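Local atomic coordinates of glycosyl hydrolase family 2, TIM barrel domain protein (Parabacteroides merdae ATCC 43184, PDB entry 6DXU), a protein that probably hydrolyses beta-glucuronides as a glycoside hydrolase family 2 beta-glucuronidase of a human gut bacterium. Residues F440-H453 and T465-D478. Sequence-based numbering, arbitrary orientation.
Sequences FDKSAIRAFMKELH and TAIRRCEFCNDIVD
R446 and C473 bring their CA atoms to within 5.9 Å where the loop after strand 464-468 turns round and follows helix 442-459 in the same direction, from F472 beside K442 to I476 beside K450, while H453 lies over T465 of the strand itself. R446 shows how one arginine can tie a loop to a helix. A bend at chi3 (51°) turns the edge of its guanidinium to the loop, where NH1 and NH2 grip D475 end-on, one nitrogen to each carboxylate oxygen, the two groups nearly coplanar. NH1 to D475 OD1 is the shorter bond at 2.7 Å, and NH1 also donates to F472 O at 2.8 Å, while I476 CD1 rests on one face of the guanidinium, toward its rim. NE turns to D233 of a second subunit, so the same side chain also joins the tetramer interface. A leucine here would probably leave D475 without its counter-charge and F472 O without this donor. The F472 ring lies between K442 CG, 3.9 Å from its centroid in a CH-pi contact, and C470 SG on the opposite face; I445 CG2 and R446 CG meet its edge. Helix 442-459 and strand 464-468, with strand 422-429 before them, form a beta-alpha-beta unit of the TIM barrel; the contact joins its helix to its second strand and the loop that follows. Beneath the helix, M449 SD meets I467 CG2 tip to tip at 3.6 Å. Farther along, H453 ND1 and T465 OG1 share a hydrogen bond of 2.7 Å, and I476 O sits above the centre of the imidazole. The threonine hydroxyl also accepts from D478 N, and D478 OD2 receives T465 N at 2.8 Å as well as bonding to H457 of the same helix.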
# COMPACT_ATOMS: atom_id res chain seq x y z
N PHE D 440 10.52 7.47 -26.46
CA PHE D 440 10.35 8.90 -26.62
C PHE D 440 9.16 9.09 -27.55
O PHE D 440 9.22 8.69 -28.72
CB PHE D 440 11.61 9.56 -27.19
CG PHE D 440 11.56 11.07 -27.20
CD1 PHE D 440 12.06 11.80 -26.14
CD2 PHE D 440 11.03 11.75 -28.29
CE1 PHE D 440 12.04 13.20 -26.16
CE2 PHE D 440 11.00 13.14 -28.32
CZ PHE D 440 11.50 13.86 -27.25
N ASP D 441 8.08 9.67 -27.03
CA ASP D 441 6.80 9.77 -27.73
C ASP D 441 6.47 11.24 -27.90
O ASP D 441 6.03 11.90 -26.95
CB ASP D 441 5.71 9.03 -26.96
CG ASP D 441 4.36 9.01 -27.67
OD1 ASP D 441 4.14 9.81 -28.61
OD2 ASP D 441 3.52 8.19 -27.27
N LYS D 442 6.67 11.76 -29.12
CA LYS D 442 6.41 13.17 -29.39
C LYS D 442 4.96 13.54 -29.12
O LYS D 442 4.68 14.63 -28.61
CB LYS D 442 6.77 13.50 -30.85
CG LYS D 442 8.26 13.50 -31.13
CD LYS D 442 8.55 13.81 -32.60
CE LYS D 442 10.03 13.67 -32.91
NZ LYS D 442 10.37 14.18 -34.27
N SER D 443 4.02 12.65 -29.45
CA SER D 443 2.61 12.98 -29.28
C SER D 443 2.23 13.11 -27.81
O SER D 443 1.42 13.96 -27.44
CB SER D 443 1.73 11.94 -29.98
OG SER D 443 1.94 11.99 -31.38
N ALA D 444 2.82 12.26 -26.96
CA ALA D 444 2.56 12.36 -25.52
C ALA D 444 3.15 13.65 -24.95
O ALA D 444 2.55 14.27 -24.05
CB ALA D 444 3.15 11.15 -24.80
N ILE D 445 4.32 14.05 -25.44
CA ILE D 445 4.93 15.30 -25.00
C ILE D 445 4.06 16.49 -25.42
O ILE D 445 3.82 17.41 -24.63
CB ILE D 445 6.37 15.40 -25.53
CG1 ILE D 445 7.24 14.36 -24.82
CG2 ILE D 445 6.93 16.83 -25.42
CD1 ILE D 445 8.61 14.15 -25.43
N ARG D 446 3.57 16.47 -26.66
CA ARG D 446 2.66 17.54 -27.10
C ARG D 446 1.42 17.61 -26.21
O ARG D 446 0.99 18.70 -25.82
CB ARG D 446 2.24 17.32 -28.55
CG ARG D 446 3.32 17.64 -29.56
CD ARG D 446 2.87 17.37 -30.99
NE ARG D 446 1.59 18.02 -31.29
CZ ARG D 446 1.42 19.31 -31.52
NH1 ARG D 446 2.45 20.15 -31.50
NH2 ARG D 446 0.20 19.77 -31.78
N ALA D 447 0.82 16.45 -25.91
CA ALA D 447 -0.42 16.42 -25.14
C ALA D 447 -0.20 17.00 -23.75
O ALA D 447 -1.04 17.77 -23.25
CB ALA D 447 -0.96 14.99 -25.04
N PHE D 448 0.91 16.64 -23.11
CA PHE D 448 1.17 17.15 -21.77
C PHE D 448 1.58 18.62 -21.82
O PHE D 448 1.22 19.39 -20.93
CB PHE D 448 2.24 16.32 -21.06
CG PHE D 448 2.41 16.68 -19.61
CD1 PHE D 448 1.36 16.52 -18.73
CD2 PHE D 448 3.61 17.22 -19.15
CE1 PHE D 448 1.49 16.86 -17.39
CE2 PHE D 448 3.75 17.57 -17.80
CZ PHE D 448 2.70 17.39 -16.93
N MET D 449 2.34 19.01 -22.85
CA MET D 449 2.67 20.43 -23.00
C MET D 449 1.41 21.27 -23.15
O MET D 449 1.31 22.36 -22.57
CB MET D 449 3.59 20.64 -24.22
CG MET D 449 4.11 22.06 -24.39
SD MET D 449 5.43 22.43 -23.21
CE MET D 449 6.79 21.49 -23.92
N LYS D 450 0.42 20.77 -23.90
CA LYS D 450 -0.81 21.54 -24.07
C LYS D 450 -1.59 21.59 -22.76
O LYS D 450 -2.19 22.62 -22.42
CB LYS D 450 -1.68 20.94 -25.18
CG LYS D 450 -2.94 21.77 -25.52
CD LYS D 450 -2.55 23.22 -25.83
CE LYS D 450 -3.63 23.93 -26.68
NZ LYS D 450 -4.93 24.07 -25.95
N GLU D 451 -1.57 20.50 -21.99
CA GLU D 451 -2.24 20.52 -20.69
C GLU D 451 -1.62 21.60 -19.80
O GLU D 451 -2.35 22.36 -19.15
CB GLU D 451 -2.15 19.16 -20.02
CG GLU D 451 -2.88 19.13 -18.68
CD GLU D 451 -2.76 17.79 -17.95
OE1 GLU D 451 -3.16 17.73 -16.78
OE2 GLU D 451 -2.29 16.80 -18.56
N LEU D 452 -0.29 21.69 -19.77
CA LEU D 452 0.38 22.73 -18.97
C LEU D 452 0.06 24.14 -19.48
O LEU D 452 -0.19 25.05 -18.69
CB LEU D 452 1.90 22.51 -18.99
CG LEU D 452 2.48 21.25 -18.34
CD1 LEU D 452 3.99 21.16 -18.59
CD2 LEU D 452 2.20 21.24 -16.85
N HIS D 453 0.14 24.35 -20.80
CA HIS D 453 -0.26 25.63 -21.37
C HIS D 453 -1.68 26.00 -20.97
O HIS D 453 -1.96 27.15 -20.59
CB HIS D 453 -0.13 25.57 -22.90
CG HIS D 453 -0.73 26.76 -23.61
ND1 HIS D 453 -0.02 27.92 -23.84
CD2 HIS D 453 -1.96 26.96 -24.15
CE1 HIS D 453 -0.78 28.79 -24.49
NE2 HIS D 453 -1.97 28.23 -24.69
N THR D 465 2.66 32.13 -22.10
CA THR D 465 3.44 30.91 -21.91
C THR D 465 4.57 30.85 -22.94
O THR D 465 4.48 31.43 -24.03
CB THR D 465 2.58 29.65 -22.02
OG1 THR D 465 2.08 29.53 -23.35
CG2 THR D 465 1.41 29.68 -21.03
N ALA D 466 5.61 30.10 -22.60
CA ALA D 466 6.73 29.93 -23.53
C ALA D 466 7.45 28.62 -23.25
O ALA D 466 7.35 28.05 -22.17
CB ALA D 466 7.74 31.09 -23.42
N ILE D 467 8.21 28.17 -24.26
CA ILE D 467 9.20 27.10 -24.10
C ILE D 467 10.41 27.47 -24.95
O ILE D 467 10.37 28.37 -25.79
CB ILE D 467 8.69 25.71 -24.52
CG1 ILE D 467 8.26 25.70 -26.00
CG2 ILE D 467 7.56 25.24 -23.63
CD1 ILE D 467 7.81 24.31 -26.49
N ARG D 468 11.51 26.73 -24.72
CA ARG D 468 12.73 26.86 -25.51
C ARG D 468 13.11 25.51 -26.11
O ARG D 468 13.16 24.50 -25.41
CB ARG D 468 13.89 27.40 -24.66
CG ARG D 468 15.17 27.55 -25.47
CD ARG D 468 16.38 27.99 -24.64
NE ARG D 468 17.53 27.99 -25.53
CZ ARG D 468 18.24 26.90 -25.82
NH1 ARG D 468 17.95 25.74 -25.23
NH2 ARG D 468 19.25 26.99 -26.68
N ARG D 469 13.37 25.53 -27.42
CA ARG D 469 13.90 24.41 -28.21
C ARG D 469 13.07 23.12 -28.05
O ARG D 469 13.48 22.14 -27.43
CB ARG D 469 15.37 24.13 -27.91
CG ARG D 469 16.05 23.43 -29.10
CD ARG D 469 17.33 22.73 -28.70
NE ARG D 469 17.08 21.34 -28.33
CZ ARG D 469 18.04 20.45 -28.12
NH1 ARG D 469 19.31 20.80 -28.26
NH2 ARG D 469 17.72 19.20 -27.77
N CYS D 470 11.90 23.15 -28.66
CA CYS D 470 11.16 21.91 -28.92
C CYS D 470 10.27 22.21 -30.13
O CYS D 470 9.13 22.65 -29.98
CB CYS D 470 10.35 21.46 -27.71
SG CYS D 470 9.57 19.84 -27.97
N GLU D 471 10.84 22.02 -31.32
CA GLU D 471 10.18 22.50 -32.53
C GLU D 471 8.81 21.85 -32.73
O GLU D 471 7.86 22.50 -33.18
CB GLU D 471 11.07 22.26 -33.75
CG GLU D 471 10.55 22.95 -35.01
CD GLU D 471 11.59 23.04 -36.11
OE1 GLU D 471 12.43 22.12 -36.21
OE2 GLU D 471 11.57 24.03 -36.88
N PHE D 472 8.68 20.56 -32.38
CA PHE D 472 7.40 19.90 -32.58
C PHE D 472 6.33 20.32 -31.57
O PHE D 472 5.21 19.81 -31.63
CB PHE D 472 7.56 18.37 -32.58
CG PHE D 472 8.03 17.79 -31.26
CD1 PHE D 472 7.13 17.52 -30.24
CD2 PHE D 472 9.36 17.44 -31.09
CE1 PHE D 472 7.56 16.95 -29.04
CE2 PHE D 472 9.80 16.88 -29.89
CZ PHE D 472 8.90 16.63 -28.87
N CYS D 473 6.66 21.24 -30.66
CA CYS D 473 5.67 21.88 -29.79
C CYS D 473 5.55 23.38 -30.07
O CYS D 473 4.92 24.10 -29.28
CB CYS D 473 6.02 21.67 -28.32
SG CYS D 473 5.73 19.98 -27.67
N ASN D 474 6.12 23.89 -31.18
CA ASN D 474 6.16 25.35 -31.30
C ASN D 474 4.80 25.97 -31.65
O ASN D 474 4.69 27.20 -31.66
CB ASN D 474 7.25 25.79 -32.29
CG ASN D 474 6.92 25.47 -33.75
OD1 ASN D 474 5.94 24.79 -34.06
ND2 ASN D 474 7.77 25.94 -34.65
N ASP D 475 3.77 25.16 -31.91
CA ASP D 475 2.42 25.67 -32.14
C ASP D 475 1.59 25.76 -30.87
O ASP D 475 0.46 26.26 -30.91
CB ASP D 475 1.67 24.77 -33.14
CG ASP D 475 1.57 23.31 -32.67
OD1 ASP D 475 2.48 22.83 -31.96
OD2 ASP D 475 0.58 22.62 -32.99
N ILE D 476 2.11 25.29 -29.74
CA ILE D 476 1.32 25.20 -28.52
C ILE D 476 1.42 26.46 -27.67
O ILE D 476 0.41 27.00 -27.22
CB ILE D 476 1.74 23.94 -27.72
CG1 ILE D 476 1.24 22.67 -28.41
CG2 ILE D 476 1.22 24.00 -26.28
CD1 ILE D 476 1.84 21.39 -27.87
N VAL D 477 2.63 26.98 -27.49
CA VAL D 477 2.87 28.05 -26.52
C VAL D 477 2.63 29.41 -27.17
O VAL D 477 2.62 29.55 -28.39
CB VAL D 477 4.29 27.96 -25.94
CG1 VAL D 477 4.42 26.72 -25.09
CG2 VAL D 477 5.31 27.94 -27.07
N ASP D 478 2.49 30.43 -26.32
CA ASP D 478 2.32 31.80 -26.82
C ASP D 478 3.60 32.33 -27.45
O ASP D 478 3.56 32.94 -28.53
CB ASP D 478 1.89 32.72 -25.68
CG ASP D 478 0.55 32.34 -25.09
OD1 ASP D 478 -0.37 32.07 -25.87
OD2 ASP D 478 0.43 32.31 -23.85